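Local coordinates for TRAP dicarboxylate transporter, DctP subunit (Chromohalobacter salexigens, PDB 4P1L), which binds D-glucuronate in the periplasm and probably delivers it to a tripartite ATP-independent (TRAP) transporter for uptake into the cytoplasm, at residues T151-E156 with E162-R167; T186-G191 with G200-A205. One frame throughout, in Å; residues are numbered along the deposited sequence.

Contact 1 (T151-E156 with E162-R167); sequences TDHPVE and EGLKVR. With BDP (beta-D-glucopyranuronic acid), chain C.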
ATOM      1  N   THR A 151      10.886 -17.509   7.530  1.00 16.53           N
ATOM      2  CA  THR A 151      11.050 -18.931   7.287  1.00 19.09           C
ATOM      3  C   THR A 151      11.484 -19.716   8.514  1.00 24.60           C
ATOM      4  O   THR A 151      11.576 -20.945   8.440  1.00 22.19           O
ATOM      5  CB  THR A 151      12.142 -19.171   6.220  1.00 23.54           C
ATOM      6  OG1 THR A 151      13.384 -18.646   6.695  1.00 24.92           O
ATOM      7  CG2 THR A 151      11.780 -18.530   4.911  1.00 24.60           C
ATOM      8  N   ASP A 152      11.784 -19.030   9.617  1.00 25.42           N
ATOM      9  CA  ASP A 152      12.542 -19.641  10.717  1.00 25.02           C
ATOM     10  C   ASP A 152      11.786 -19.865  12.038  1.00 24.72           C
ATOM     11  O   ASP A 152      11.827 -20.963  12.591  1.00 26.49           O
ATOM     12  CB  ASP A 152      13.816 -18.843  10.976  1.00 27.49           C
ATOM     13  CG  ASP A 152      14.759 -19.561  11.927  1.00 40.09           C
ATOM     14  OD1 ASP A 152      15.585 -20.365  11.443  1.00 44.61           O
ATOM     15  OD2 ASP A 152      14.663 -19.332  13.158  1.00 35.20           O
ATOM     16  N   HIS A 153      11.096 -18.844  12.542  1.00 18.66           N
ATOM     17  CA  HIS A 153      10.454 -18.914  13.860  1.00 20.81           C
ATOM     18  C   HIS A 153       9.371 -17.868  14.048  1.00 22.99           C
ATOM     19  O   HIS A 153       9.366 -16.846  13.362  1.00 20.23           O
ATOM     20  CB  HIS A 153      11.500 -18.763  14.974  1.00 20.89           C
ATOM     21  CG  HIS A 153      12.276 -17.481  14.926  1.00 19.66           C
ATOM     22  ND1 HIS A 153      13.511 -17.378  14.320  1.00 22.97           N
ATOM     23  CD2 HIS A 153      12.004 -16.251  15.428  1.00 20.81           C
ATOM     24  CE1 HIS A 153      13.974 -16.146  14.466  1.00 18.96           C
ATOM     25  NE2 HIS A 153      13.076 -15.442  15.131  1.00 21.33           N
ATOM     26  N   PRO A 154       8.457 -18.107  14.994  1.00 25.59           N
ATOM     27  CA  PRO A 154       7.480 -17.072  15.320  1.00 20.47           C
ATOM     28  C   PRO A 154       8.193 -15.866  15.899  1.00 19.28           C
ATOM     29  O   PRO A 154       9.160 -16.011  16.654  1.00 21.30           O
ATOM     30  CB  PRO A 154       6.588 -17.728  16.382  1.00 23.42           C
ATOM     31  CG  PRO A 154       6.848 -19.215  16.253  1.00 27.61           C
ATOM     32  CD  PRO A 154       8.244 -19.347  15.769  1.00 26.57           C
ATOM     33  N   VAL A 155       7.721 -14.687  15.547  1.00 14.80           N
ATOM     34  CA  VAL A 155       8.173 -13.462  16.200  1.00 18.27           C
ATOM     35  C   VAL A 155       7.189 -13.069  17.290  1.00 15.57           C
ATOM     36  O   VAL A 155       6.013 -12.831  17.019  1.00 18.39           O
ATOM     37  CB  VAL A 155       8.310 -12.301  15.185  1.00 15.01           C
ATOM     38  CG1 VAL A 155       8.499 -10.973  15.922  1.00 15.98           C
ATOM     39  CG2 VAL A 155       9.462 -12.567  14.256  1.00 20.02           C
ATOM     40  N   GLU A 156       7.666 -13.041  18.527  1.00 17.45           N
ATOM     41  CA  GLU A 156       6.824 -12.769  19.676  1.00 19.02           C
ATOM     42  C   GLU A 156       7.108 -11.398  20.215  1.00 18.02           C
ATOM     43  O   GLU A 156       6.186 -10.692  20.610  1.00 19.59           O
ATOM     44  CB  GLU A 156       7.064 -13.788  20.810  1.00 17.64           C
ATOM     45  CG  GLU A 156       6.787 -15.240  20.463  1.00 16.60           C
ATOM     46  CD  GLU A 156       5.303 -15.580  20.336  1.00 17.47           C
ATOM     47  OE1 GLU A 156       4.477 -14.656  20.104  1.00 18.75           O
ATOM     48  OE2 GLU A 156       4.971 -16.792  20.498  1.00 17.40           O
ATOM     49  N   GLU A 162      15.848 -10.180  15.565  1.00 19.13           N
ATOM     50  CA  GLU A 162      17.316 -10.222  15.435  1.00 22.55           C
ATOM     51  C   GLU A 162      17.719 -11.396  14.552  1.00 20.68           C
ATOM     52  O   GLU A 162      17.171 -12.481  14.693  1.00 18.21           O
ATOM     53  CB  GLU A 162      18.013 -10.294  16.811  1.00 22.15           C
ATOM     54  CG  GLU A 162      17.840  -9.002  17.603  1.00 28.03           C
ATOM     55  CD  GLU A 162      18.197  -9.118  19.071  1.00 36.58           C
ATOM     56  OE1 GLU A 162      18.682 -10.184  19.510  1.00 35.38           O
ATOM     57  OE2 GLU A 162      17.968  -8.124  19.788  1.00 45.20           O
ATOM     58  N   GLY A 163      18.652 -11.160  13.634  1.00 21.48           N
ATOM     59  CA  GLY A 163      19.123 -12.191  12.730  1.00 26.16           C
ATOM     60  C   GLY A 163      18.310 -12.413  11.464  1.00 27.93           C
ATOM     61  O   GLY A 163      18.788 -13.083  10.550  1.00 27.27           O
ATOM     62  N   LEU A 164      17.093 -11.868  11.385  1.00 18.32           N
ATOM     63  CA  LEU A 164      16.295 -12.009  10.178  1.00 18.90           C
ATOM     64  C   LEU A 164      16.655 -10.934   9.163  1.00 21.16           C
ATOM     65  O   LEU A 164      16.743  -9.755   9.491  1.00 21.37           O
ATOM     66  CB  LEU A 164      14.795 -11.958  10.487  1.00 16.25           C
ATOM     67  CG  LEU A 164      14.234 -13.002  11.463  1.00 22.84           C
ATOM     68  CD1 LEU A 164      12.735 -12.778  11.665  1.00 22.06           C
ATOM     69  CD2 LEU A 164      14.482 -14.397  10.972  1.00 22.49           C
ATOM     70  N   LYS A 165      16.858 -11.366   7.928  1.00 18.18           N
ATOM     71  CA  LYS A 165      17.002 -10.471   6.804  1.00 15.41           C
ATOM     72  C   LYS A 165      15.631 -10.381   6.141  1.00 15.09           C
ATOM     73  O   LYS A 165      15.135 -11.373   5.560  1.00 18.06           O
ATOM     74  CB  LYS A 165      18.043 -11.011   5.833  1.00 18.58           C
ATOM     75  CG  LYS A 165      18.337 -10.103   4.643  1.00 27.84           C
ATOM     76  CD  LYS A 165      19.702 -10.452   4.058  1.00 32.83           C
ATOM     77  CE  LYS A 165      20.098  -9.519   2.929  1.00 41.41           C
ATOM     78  NZ  LYS A 165      19.443  -9.932   1.661  1.00 41.78           N
ATOM     79  N   VAL A 166      15.032  -9.197   6.239  1.00 14.84           N
ATOM     80  CA  VAL A 166      13.656  -8.975   5.816  1.00 14.08           C
ATOM     81  C   VAL A 166      13.588  -8.017   4.633  1.00 15.04           C
ATOM     82  O   VAL A 166      14.135  -6.893   4.667  1.00 16.28           O
ATOM     83  CB  VAL A 166      12.796  -8.385   6.961  1.00 13.73           C
ATOM     84  CG1 VAL A 166      11.301  -8.358   6.570  1.00 13.62           C
ATOM     85  CG2 VAL A 166      13.003  -9.147   8.283  1.00 14.99           C
ATOM     86  N   ARG A 167      12.933  -8.475   3.573  1.00 15.16           N
ATOM     87  CA  ARG A 167      12.655  -7.622   2.427  1.00 15.74           C
ATOM     88  C   ARG A 167      11.636  -6.561   2.799  1.00 14.25           C
ATOM     89  O   ARG A 167      10.672  -6.833   3.518  1.00 14.81           O
ATOM     90  CB  ARG A 167      12.112  -8.432   1.250  1.00 15.90           C
ATOM     91  CG  ARG A 167      11.742  -7.598   0.064  1.00 16.24           C
ATOM     92  CD  ARG A 167      10.270  -7.202   0.074  1.00 15.81           C
ATOM     93  NE  ARG A 167       9.892  -6.391  -1.085  1.00 14.95           N
ATOM     94  CZ  ARG A 167       8.660  -5.959  -1.312  1.00 15.69           C
ATOM     95  NH1 ARG A 167       7.679  -6.241  -0.444  1.00 15.42           N
ATOM     96  NH2 ARG A 167       8.402  -5.224  -2.383  1.00 18.14           N
TER
HETATM   97  C1  BDP C 401       1.114  -4.780  -1.433  1.00 11.57           C
HETATM   98  C2  BDP C 401       0.719  -3.531  -2.208  1.00 10.53           C
HETATM   99  C3  BDP C 401       1.441  -3.512  -3.501  1.00 16.70           C
HETATM  100  C4  BDP C 401       2.906  -3.521  -3.201  1.00 12.52           C
HETATM  101  C5  BDP C 401       3.291  -4.769  -2.363  1.00 10.25           C
HETATM  102  C6  BDP C 401       4.772  -4.804  -1.991  1.00 12.94           C
HETATM  103  O2  BDP C 401      -0.678  -3.624  -2.431  1.00 13.24           O
HETATM  104  O3  BDP C 401       1.122  -2.173  -4.152  1.00 13.74           O
HETATM  105  O4  BDP C 401       3.667  -3.507  -4.421  1.00 12.28           O
HETATM  106  O5  BDP C 401       2.531  -4.786  -1.195  1.00 11.81           O
HETATM  107  O6A BDP C 401       5.063  -5.318  -0.862  1.00 13.40           O
HETATM  108  O1  BDP C 401       0.481  -4.782  -0.201  1.00 14.07           O
HETATM  109  O6B BDP C 401       5.626  -4.415  -2.813  1.00 15.87           O
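The imidazole of His153 is approached obliquely by the CD2 methyl of Leu164, with His153 CE1 3.9 Å from Leu164 CD2. A first torsion of 59° sets His153 CG between its own backbone N and carbonyl carbon, and this swings the ring toward the leucine. At the edge, in the ring plane, lies Asp152 OD2: His153 ND1 donates to Asp152 OD2 along an almost straight line (176°), at a modelled length of 2.5 Å that is unusually short. Asp152 OD2 accepts through its anti lone pair, the one turned away from OD1. On the other nitrogen, NE2 is bonded to the carbonyl O of Asp160, so the ring is gripped at two points and its rotation is fixed. With acceptors at both nitrogens, a doubly protonated imidazolium may be favoured.

The two methyls of Leu164 divide the work. While CD2 meets the histidine, Leu164 CD1 lies 4.2 Å from Val155 CG2, the two side chains running alongside each other with their tips pointing opposite ways. Leu164 immediately precedes strand 165-168, which pairs in parallel with strand 184-187; the loop carrying Val155 follows strand 146-150 of the four-stranded mixed sheet.

Strand 165-168 then runs inward to the sugar site, where Arg167 holds the carboxylate of D-glucuronate edge-on with two nearly straight bonds: Arg167 NH1 to BDP O6A at 2.8 Å and Arg167 NH2 to BDP O6B at 2.9 Å. The bidentate pairing fixes the orientation of the acid group, and the opposite charges presumably strengthen it. Arg167 NH2 also donates to the carbonyl O of Met188.

Contact 2 (T186-G191 with G200-A205); sequences TPMAYG and GVIDGA. With BDP (beta-D-glucopyranuronic acid), chain C.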
ATOM      1  N   THR A 186      16.288  -5.293   3.404  1.00 16.71           N
ATOM      2  CA  THR A 186      16.781  -5.114   2.063  1.00 19.99           C
ATOM      3  C   THR A 186      15.611  -4.775   1.146  1.00 21.52           C
ATOM      4  O   THR A 186      14.611  -5.485   1.122  1.00 17.28           O
ATOM      5  CB  THR A 186      17.531  -6.363   1.567  1.00 26.12           C
ATOM      6  OG1 THR A 186      18.037  -6.123   0.243  1.00 35.67           O
ATOM      7  CG2 THR A 186      16.631  -7.543   1.534  1.00 26.45           C
ATOM      8  N   PRO A 187      15.721  -3.654   0.430  1.00 20.67           N
ATOM      9  CA  PRO A 187      14.669  -3.195  -0.477  1.00 18.40           C
ATOM     10  C   PRO A 187      14.674  -4.043  -1.729  1.00 19.03           C
ATOM     11  O   PRO A 187      15.749  -4.362  -2.239  1.00 19.78           O
ATOM     12  CB  PRO A 187      15.078  -1.737  -0.760  1.00 21.44           C
ATOM     13  CG  PRO A 187      16.552  -1.735  -0.616  1.00 30.54           C
ATOM     14  CD  PRO A 187      16.856  -2.706   0.483  1.00 25.79           C
HETATM   15  N   MSE A 188      13.495  -4.406  -2.226  1.00 20.07           N
HETATM   16  CA  MSE A 188      13.401  -5.298  -3.384  1.00 20.35           C
HETATM   17  C   MSE A 188      12.022  -5.192  -4.046  1.00 17.54           C
HETATM   18  O   MSE A 188      11.013  -5.030  -3.356  1.00 15.77           O
HETATM   19  CB  MSE A 188      13.648  -6.732  -2.906  1.00 18.27           C
HETATM   20  CG  MSE A 188      13.689  -7.763  -3.971  1.00 29.33           C
HETATM   21 SE   MSE A 188      13.889  -9.576  -3.176  1.00 29.75          SE
HETATM   22  CE  MSE A 188      15.326  -9.231  -1.965  1.00 17.50           C
ATOM     23  N   ALA A 189      11.998  -5.286  -5.371  1.00 19.02           N
ATOM     24  CA  ALA A 189      10.752  -5.375  -6.155  1.00 23.52           C
ATOM     25  C   ALA A 189       9.887  -6.522  -5.670  1.00 16.56           C
ATOM     26  O   ALA A 189      10.372  -7.611  -5.422  1.00 16.74           O
ATOM     27  CB  ALA A 189      11.047  -5.544  -7.631  1.00 26.78           C
ATOM     28  N   TYR A 190       8.598  -6.255  -5.531  1.00 18.99           N
ATOM     29  CA  TYR A 190       7.616  -7.242  -5.059  1.00 19.04           C
ATOM     30  C   TYR A 190       7.720  -8.587  -5.810  1.00 19.48           C
ATOM     31  O   TYR A 190       7.679  -9.660  -5.186  1.00 17.33           O
ATOM     32  CB  TYR A 190       6.223  -6.617  -5.213  1.00 20.12           C
ATOM     33  CG  TYR A 190       5.046  -7.408  -4.702  1.00 17.29           C
ATOM     34  CD1 TYR A 190       5.043  -7.972  -3.427  1.00 16.78           C
ATOM     35  CD2 TYR A 190       3.904  -7.564  -5.487  1.00 18.02           C
ATOM     36  CE1 TYR A 190       3.956  -8.689  -2.974  1.00 18.42           C
ATOM     37  CE2 TYR A 190       2.813  -8.269  -5.032  1.00 19.89           C
ATOM     38  CZ  TYR A 190       2.847  -8.829  -3.772  1.00 16.17           C
ATOM     39  OH  TYR A 190       1.767  -9.535  -3.301  1.00 18.44           O
ATOM     40  N   GLY A 191       7.841  -8.520  -7.146  1.00 20.02           N
ATOM     41  CA  GLY A 191       7.859  -9.692  -8.000  1.00 24.86           C
ATOM     42  C   GLY A 191       9.016 -10.640  -7.758  1.00 27.10           C
ATOM     43  O   GLY A 191       8.948 -11.817  -8.103  1.00 24.61           O
ATOM     44  N   GLY A 200      16.764 -18.536  -0.215  1.00 30.99           N
ATOM     45  CA  GLY A 200      17.395 -18.242   1.055  1.00 29.13           C
ATOM     46  C   GLY A 200      18.163 -16.946   1.118  1.00 30.12           C
ATOM     47  O   GLY A 200      18.788 -16.653   2.131  1.00 36.85           O
ATOM     48  N   VAL A 201      18.095 -16.160   0.045  1.00 29.43           N
ATOM     49  CA  VAL A 201      18.689 -14.830  -0.021  1.00 29.97           C
ATOM     50  C   VAL A 201      18.133 -13.880   1.050  1.00 29.11           C
ATOM     51  O   VAL A 201      18.833 -12.990   1.523  1.00 27.53           O
ATOM     52  CB  VAL A 201      18.419 -14.221  -1.415  1.00 37.07           C
ATOM     53  CG1 VAL A 201      18.811 -12.764  -1.468  1.00 36.15           C
ATOM     54  CG2 VAL A 201      19.159 -15.018  -2.492  1.00 42.08           C
ATOM     55  N   ILE A 202      16.865 -14.070   1.409  1.00 23.34           N
ATOM     56  CA  ILE A 202      16.209 -13.313   2.484  1.00 21.15           C
ATOM     57  C   ILE A 202      15.500 -14.326   3.374  1.00 23.04           C
ATOM     58  O   ILE A 202      15.162 -15.410   2.908  1.00 22.37           O
ATOM     59  CB  ILE A 202      15.174 -12.293   1.943  1.00 20.40           C
ATOM     60  CG1 ILE A 202      14.135 -12.977   1.033  1.00 21.23           C
ATOM     61  CG2 ILE A 202      15.884 -11.140   1.208  1.00 21.16           C
ATOM     62  CD1 ILE A 202      13.063 -12.032   0.548  1.00 20.19           C
ATOM     63  N   ASP A 203      15.303 -13.995   4.649  1.00 21.32           N
ATOM     64  CA  ASP A 203      14.570 -14.864   5.584  1.00 22.50           C
ATOM     65  C   ASP A 203      13.076 -14.538   5.674  1.00 22.00           C
ATOM     66  O   ASP A 203      12.298 -15.322   6.201  1.00 21.21           O
ATOM     67  CB  ASP A 203      15.156 -14.734   6.989  1.00 19.39           C
ATOM     68  CG  ASP A 203      16.658 -14.960   7.016  1.00 24.85           C
ATOM     69  OD1 ASP A 203      17.094 -15.944   6.393  1.00 31.67           O
ATOM     70  OD2 ASP A 203      17.390 -14.143   7.630  1.00 21.21           O
ATOM     71  N   GLY A 204      12.667 -13.366   5.202  1.00 21.60           N
ATOM     72  CA  GLY A 204      11.285 -12.969   5.375  1.00 15.54           C
ATOM     73  C   GLY A 204      10.932 -11.694   4.647  1.00 13.78           C
ATOM     74  O   GLY A 204      11.740 -11.139   3.929  1.00 14.99           O
ATOM     75  N   ALA A 205       9.707 -11.244   4.861  1.00 13.21           N
ATOM     76  CA  ALA A 205       9.207 -10.011   4.269  1.00 15.44           C
ATOM     77  C   ALA A 205       7.996  -9.613   5.114  1.00 12.22           C
ATOM     78  O   ALA A 205       7.789 -10.160   6.188  1.00 14.59           O
ATOM     79  CB  ALA A 205       8.827 -10.225   2.788  1.00 14.69           C
TER
HETATM   80  C1  BDP C 401       1.114  -4.780  -1.433  1.00 11.57           C
HETATM   81  C2  BDP C 401       0.719  -3.531  -2.208  1.00 10.53           C
HETATM   82  C3  BDP C 401       1.441  -3.512  -3.501  1.00 16.70           C
HETATM   83  C4  BDP C 401       2.906  -3.521  -3.201  1.00 12.52           C
HETATM   84  C5  BDP C 401       3.291  -4.769  -2.363  1.00 10.25           C
HETATM   85  C6  BDP C 401       4.772  -4.804  -1.991  1.00 12.94           C
HETATM   86  O2  BDP C 401      -0.678  -3.624  -2.431  1.00 13.24           O
HETATM   87  O3  BDP C 401       1.122  -2.173  -4.152  1.00 13.74           O
HETATM   88  O4  BDP C 401       3.667  -3.507  -4.421  1.00 12.28           O
HETATM   89  O5  BDP C 401       2.531  -4.786  -1.195  1.00 11.81           O
HETATM   90  O6A BDP C 401       5.063  -5.318  -0.862  1.00 13.40           O
HETATM   91  O1  BDP C 401       0.481  -4.782  -0.201  1.00 14.07           O
HETATM   92  O6B BDP C 401       5.626  -4.415  -2.813  1.00 15.87           O
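The backbones of 186-191 and 200-205 stay well apart, their nearest CA atoms being those of Thr186 and Ile202 at 8.2 Å, and no hydrogen bond spans them; side chains make the contact. Its centre is the CG2 methyl of Ile202, which touches two partners. Thr186 CG2 lies 3.7 Å from Ile202 CG2, the two side chains lying roughly perpendicular. The methyl of selenomethionine 188 comes tip to tip, Met188 CE being 3.7 Å from Ile202 CG2. Extended through its first two torsions, the Met188 chain bends at the third (chi3 -48°), which turns CE toward the isoleucine.

Between the segments the chain forms helix 193-198, closed by a Schellman motif at Gly200, whose positive phi suits glycine; Ser196 of that helix touches both Met188 and Ile202. The contact thus ties the end of strand 184-187 to the turn leading into strand 204-207.

Farther along 186-191, Tyr190 faces the sugar. One face of its ring lies under BDP C5, 3.8 Å from the plane and displaced toward the rim, a CH-pi-like placement common in carbohydrate sites. Tyr190 CB lies 3.3 Å from BDP O6B, one of the two carboxylate oxygens held by Arg167.

How the contacts relate
Both contacts are partly buried and both include a residue of the glucuronate pocket, but contact 1 lies farther from the centre of the chain than contact 2 (about 22 against 17 Å, centre to centre). They are joined through the paired parallel strands 165-168 and 184-187, and the backbone of Lys165 probably bonds to that of Asp203, Lys165 O to Asp203 N being 2.8 Å. Neither has a hydrogen bond across its segments; both rest on carbon-carbon approaches. Contact 1 uses an imidazole edged by a carboxylate of its own segment, contact 2 only aliphatic and selenomethionine groups. At the ligand, 162-167 supplies charge for the carboxylate, 186-191 an aromatic face for the sugar ring.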